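Local coordinates for protein choline dehydrogenase and related flavoproteins (Aspergillus oryzae, PDB 3Q9T) that oxidises formate as a formate oxidase of the glucose-methanol-choline oxidoreductase family, using an 8-formyl-FAD cofactor, at residues 404-409 / 505-510. Sequence-based numbering, arbitrary orientation.
Sequences FQWHFP and CQTAFH. With FAY ([(2R,3S,4R,5R)-5-(6-amino-9H-purin-9-yl)-3,4-dihydroxytetrahydrofuran-2-yl]methyl (2R,3S,4S)-5-(8-formyl-7-methyl-2,4-dioxo-3,4-dihydrobenzo[g]pteridin-10(2H)-yl)-2,3,4-trihydroxypentyl dihydrogen diphosphate), chain D.
Beside the benzenoid end of the 8-formyl-FAD isoalloxazine in this GMC oxidoreductase, Phe509 lines the flavin pocket, and Phe404, Trp406, Gln506 and Thr507 pack behind it. Segment 404-409 belongs to the loop between strands 392-397 and 415-423, whereas 505-510 carries the short strand 506-507, paired antiparallel with strand 308-316. Gln506 lies along one face of the indole: Gln506 CB sits 3.7 Å from the centroid of the Trp406 six-membered ring and 9° off the normal, a CH-pi contact. With CG placed between the backbone N and carbonyl carbon and the chain extended beyond it, the amide reaches across the indole, its plane turned 35° from the Trp406 ring, and brings Gln506 NE2 to 3.7 Å from Phe404 CD1. Both ends of this buried amide are held. Gln506 NE2 donates to Thr507 O over 3.1 Å, nearly in line with the carbonyl (163° at the oxygen), and also bonds to Ala403 O; Gln506 OE1 accepts from a water 2.8 Å away, which in turn accepts from Trp406 N. Trp406 NE1 bonds to Ala403 O, and its 3.4 Å approach to Gln506 OE1 has too poor an angle to be a hydrogen bond. At the indole edge, Thr507 CG2 meets Trp406 CH2 at 3.6 Å. Thr507 OG1 accepts from Phe509 N in an ST turn and is also hydrogen-bonded to Asp306. Phe509 carries the contact to the cofactor: Phe404 CE1 meets its edge in the ring plane, 3.9 Å from Phe509 CE2, and one face takes the flavin methyl, with Phe509 CD1 3.5 Å from FAY C7M.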
loop_
_atom_site.group_PDB
_atom_site.type_symbol
_atom_site.label_atom_id
_atom_site.label_comp_id
_atom_site.label_asym_id
_atom_site.label_seq_id
_atom_site.Cartn_x
_atom_site.Cartn_y
_atom_site.Cartn_z
ATOM N N PHE A 404 13.782 5.358 -8.049
ATOM C CA PHE A 404 12.613 6.087 -8.535
ATOM C C PHE A 404 11.618 5.202 -9.277
ATOM O O PHE A 404 10.803 5.699 -10.040
ATOM C CB PHE A 404 13.050 7.222 -9.451
ATOM C CG PHE A 404 13.903 8.249 -8.772
ATOM C CD1 PHE A 404 13.332 9.196 -7.938
ATOM C CD2 PHE A 404 15.282 8.269 -8.968
ATOM C CE1 PHE A 404 14.107 10.149 -7.314
ATOM C CE2 PHE A 404 16.073 9.245 -8.344
ATOM C CZ PHE A 404 15.471 10.180 -7.517
ATOM N N GLN A 405 11.700 3.894 -9.051
ATOM C CA GLN A 405 10.865 2.912 -9.741
ATOM C C GLN A 405 10.623 1.779 -8.763
ATOM O O GLN A 405 11.196 0.693 -8.877
ATOM C CB GLN A 405 11.570 2.359 -10.982
ATOM C CG GLN A 405 11.727 3.336 -12.124
ATOM C CD GLN A 405 10.424 3.643 -12.834
ATOM O OE1 GLN A 405 10.132 3.054 -13.864
ATOM N NE2 GLN A 405 9.645 4.579 -12.297
ATOM N N TRP A 406 9.779 2.047 -7.784
ATOM C CA TRP A 406 9.686 1.178 -6.620
ATOM C C TRP A 406 8.962 -0.131 -6.926
ATOM O O TRP A 406 9.112 -1.101 -6.197
ATOM C CB TRP A 406 8.985 1.910 -5.477
ATOM C CG TRP A 406 9.784 3.007 -4.874
ATOM C CD1 TRP A 406 11.053 3.395 -5.213
ATOM C CD2 TRP A 406 9.378 3.857 -3.805
ATOM N NE1 TRP A 406 11.454 4.436 -4.421
ATOM C CE2 TRP A 406 10.445 4.740 -3.547
ATOM C CE3 TRP A 406 8.214 3.958 -3.036
ATOM C CZ2 TRP A 406 10.385 5.710 -2.559
ATOM C CZ3 TRP A 406 8.155 4.924 -2.054
ATOM C CH2 TRP A 406 9.239 5.783 -1.821
ATOM N N HIS A 407 8.171 -0.174 -7.997
ATOM C CA HIS A 407 7.408 -1.400 -8.257
ATOM C C HIS A 407 7.703 -2.086 -9.571
ATOM O O HIS A 407 7.092 -3.101 -9.862
ATOM C CB HIS A 407 5.898 -1.166 -8.095
ATOM C CG HIS A 407 5.499 -0.864 -6.687
ATOM N ND1 HIS A 407 5.290 -1.848 -5.744
ATOM C CD2 HIS A 407 5.318 0.316 -6.044
ATOM C CE1 HIS A 407 4.967 -1.288 -4.590
ATOM N NE2 HIS A 407 4.986 0.024 -4.743
ATOM N N PHE A 408 8.641 -1.537 -10.352
ATOM C CA PHE A 408 8.992 -2.096 -11.660
ATOM C C PHE A 408 10.359 -2.743 -11.634
ATOM O O PHE A 408 11.289 -2.211 -11.042
ATOM C CB PHE A 408 8.977 -1.023 -12.739
ATOM C CG PHE A 408 7.726 -0.183 -12.741
ATOM C CD1 PHE A 408 6.502 -0.736 -12.392
ATOM C CD2 PHE A 408 7.779 1.170 -13.081
ATOM C CE1 PHE A 408 5.340 0.047 -12.406
ATOM C CE2 PHE A 408 6.635 1.957 -13.086
ATOM C CZ PHE A 408 5.411 1.390 -12.751
ATOM N N PRO A 409 10.489 -3.903 -12.279
ATOM C CA PRO A 409 11.819 -4.512 -12.288
ATOM C C PRO A 409 12.809 -3.664 -13.083
ATOM O O PRO A 409 12.431 -2.775 -13.860
ATOM C CB PRO A 409 11.592 -5.877 -12.954
ATOM C CG PRO A 409 10.297 -5.763 -13.675
ATOM C CD PRO A 409 9.478 -4.711 -12.980
ATOM N N CYS A 505 3.254 7.533 -7.817
ATOM C CA CYS A 505 3.993 8.598 -7.165
ATOM C C CYS A 505 4.794 8.028 -5.997
ATOM O O CYS A 505 4.511 6.930 -5.519
ATOM C CB CYS A 505 3.036 9.675 -6.657
ATOM S SG CYS A 505 2.117 9.176 -5.184
ATOM N N GLN A 506 5.794 8.784 -5.549
ATOM C CA GLN A 506 6.577 8.419 -4.370
ATOM C C GLN A 506 7.047 9.701 -3.731
ATOM O O GLN A 506 6.888 10.779 -4.308
ATOM C CB GLN A 506 7.814 7.581 -4.755
ATOM C CG GLN A 506 8.741 8.297 -5.714
ATOM C CD GLN A 506 10.032 7.552 -5.942
ATOM O OE1 GLN A 506 10.081 6.567 -6.697
ATOM N NE2 GLN A 506 11.092 7.999 -5.270
ATOM N N THR A 507 7.643 9.586 -2.550
ATOM C CA THR A 507 8.349 10.709 -1.943
ATOM C C THR A 507 9.497 11.140 -2.844
ATOM O O THR A 507 10.183 10.299 -3.425
ATOM C CB THR A 507 8.934 10.327 -0.561
ATOM O OG1 THR A 507 9.647 11.445 -0.021
ATOM C CG2 THR A 507 9.895 9.136 -0.684
ATOM N N ALA A 508 9.715 12.446 -2.971
ATOM C CA ALA A 508 10.922 12.914 -3.650
ATOM C C ALA A 508 12.078 13.016 -2.645
ATOM O O ALA A 508 13.124 13.567 -2.953
ATOM C CB ALA A 508 10.667 14.249 -4.341
ATOM N N PHE A 509 11.859 12.482 -1.441
ATOM C CA PHE A 509 12.873 12.407 -0.370
ATOM C C PHE A 509 13.147 13.731 0.363
ATOM O O PHE A 509 14.232 13.913 0.908
ATOM C CB PHE A 509 14.188 11.795 -0.882
ATOM C CG PHE A 509 14.016 10.446 -1.555
ATOM C CD1 PHE A 509 13.689 9.319 -0.814
ATOM C CD2 PHE A 509 14.192 10.309 -2.922
ATOM C CE1 PHE A 509 13.533 8.075 -1.420
ATOM C CE2 PHE A 509 14.038 9.067 -3.535
ATOM C CZ PHE A 509 13.718 7.951 -2.780
ATOM N N HIS A 510 12.157 14.628 0.413
ATOM C CA HIS A 510 12.329 15.929 1.075
ATOM C C HIS A 510 11.357 16.227 2.221
ATOM O O HIS A 510 10.830 17.335 2.297
ATOM C CB HIS A 510 12.223 17.073 0.045
ATOM C CG HIS A 510 12.977 16.816 -1.220
ATOM N ND1 HIS A 510 12.550 17.271 -2.449
ATOM C CD2 HIS A 510 14.127 16.136 -1.449
ATOM C CE1 HIS A 510 13.396 16.872 -3.381
ATOM N NE2 HIS A 510 14.365 16.186 -2.802
HETATM P P FAY D . 18.496 16.099 8.652
HETATM N N1 FAY D . 18.240 16.627 -0.667
HETATM C C2 FAY D . 18.991 17.316 -1.617
HETATM O O2 FAY D . 19.259 18.500 -1.448
HETATM N N3 FAY D . 19.817 16.614 -2.468
HETATM C C4 FAY D . 19.490 15.319 -2.783
HETATM O O4 FAY D . 19.670 14.951 -3.959
HETATM N N5 FAY D . 18.393 13.305 -2.120
HETATM C C6 FAY D . 17.820 11.185 -1.286
HETATM C C7 FAY D . 17.430 10.349 -0.254
HETATM C C8 FAY D . 17.132 10.896 0.998
HETATM O O8 FAY D . 16.838 10.388 3.267
HETATM C C9 FAY D . 17.351 12.261 1.225
HETATM P PA FAY D . 19.217 13.378 8.941
HETATM C "C1'" FAY D . 17.483 15.158 1.705
HETATM C C10 FAY D . 18.069 15.267 -0.777
HETATM N N10 FAY D . 17.680 14.511 0.332
HETATM N N1A FAY D . 18.723 7.440 18.111
HETATM O O1A FAY D . 18.477 12.129 8.595
HETATM C C1B FAY D . 19.991 9.887 13.642
HETATM O O1P FAY D . 19.686 16.624 9.418
HETATM C "C2'" FAY D . 18.821 15.318 2.464
HETATM O "O2'" FAY D . 19.520 14.133 2.328
HETATM C C2A FAY D . 19.981 7.830 17.690
HETATM O O2A FAY D . 20.291 13.743 7.961
HETATM C C2B FAY D . 19.949 9.315 12.236
HETATM O O2B FAY D . 20.650 8.091 12.110
HETATM O O2P FAY D . 17.247 16.904 8.965
HETATM C "C3'" FAY D . 18.888 15.779 3.958
HETATM O "O3'" FAY D . 19.858 15.114 4.764
HETATM N N3A FAY D . 20.147 8.468 16.471
HETATM C C3B FAY D . 20.622 10.415 11.446
HETATM O O3B FAY D . 22.015 10.257 11.554
HETATM O O3P FAY D . 18.185 14.583 9.100
HETATM C "C4'" FAY D . 17.582 15.740 4.711
HETATM O "O4'" FAY D . 16.638 16.411 3.882
HETATM C C4A FAY D . 19.065 8.717 15.691
HETATM C C4B FAY D . 20.262 11.671 12.201
HETATM O O4B FAY D . 19.768 11.264 13.466
HETATM C C4X FAY D . 18.599 14.647 -1.925
HETATM C "C5'" FAY D . 17.724 16.413 6.098
HETATM O "O5'" FAY D . 18.736 16.009 7.033
HETATM C C5A FAY D . 17.790 8.341 16.103
HETATM C C5B FAY D . 19.235 12.494 11.449
HETATM O O5B FAY D . 19.898 13.159 10.402
HETATM C C5X FAY D . 17.821 12.565 -1.108
HETATM C C6A FAY D . 17.613 7.690 17.322
HETATM N N6A FAY D . 16.401 7.239 17.673
HETATM N N7A FAY D . 16.917 8.714 15.145
HETATM C C7M FAY D . 17.160 8.899 -0.577
HETATM C C8A FAY D . 17.591 9.323 14.146
HETATM C C8M FAY D . 17.104 9.978 2.159
HETATM C C9A FAY D . 17.648 13.121 0.170
HETATM N N9A FAY D . 18.916 9.326 14.468
HETATM O O HOH W 1 8.344 4.581 -7.568
#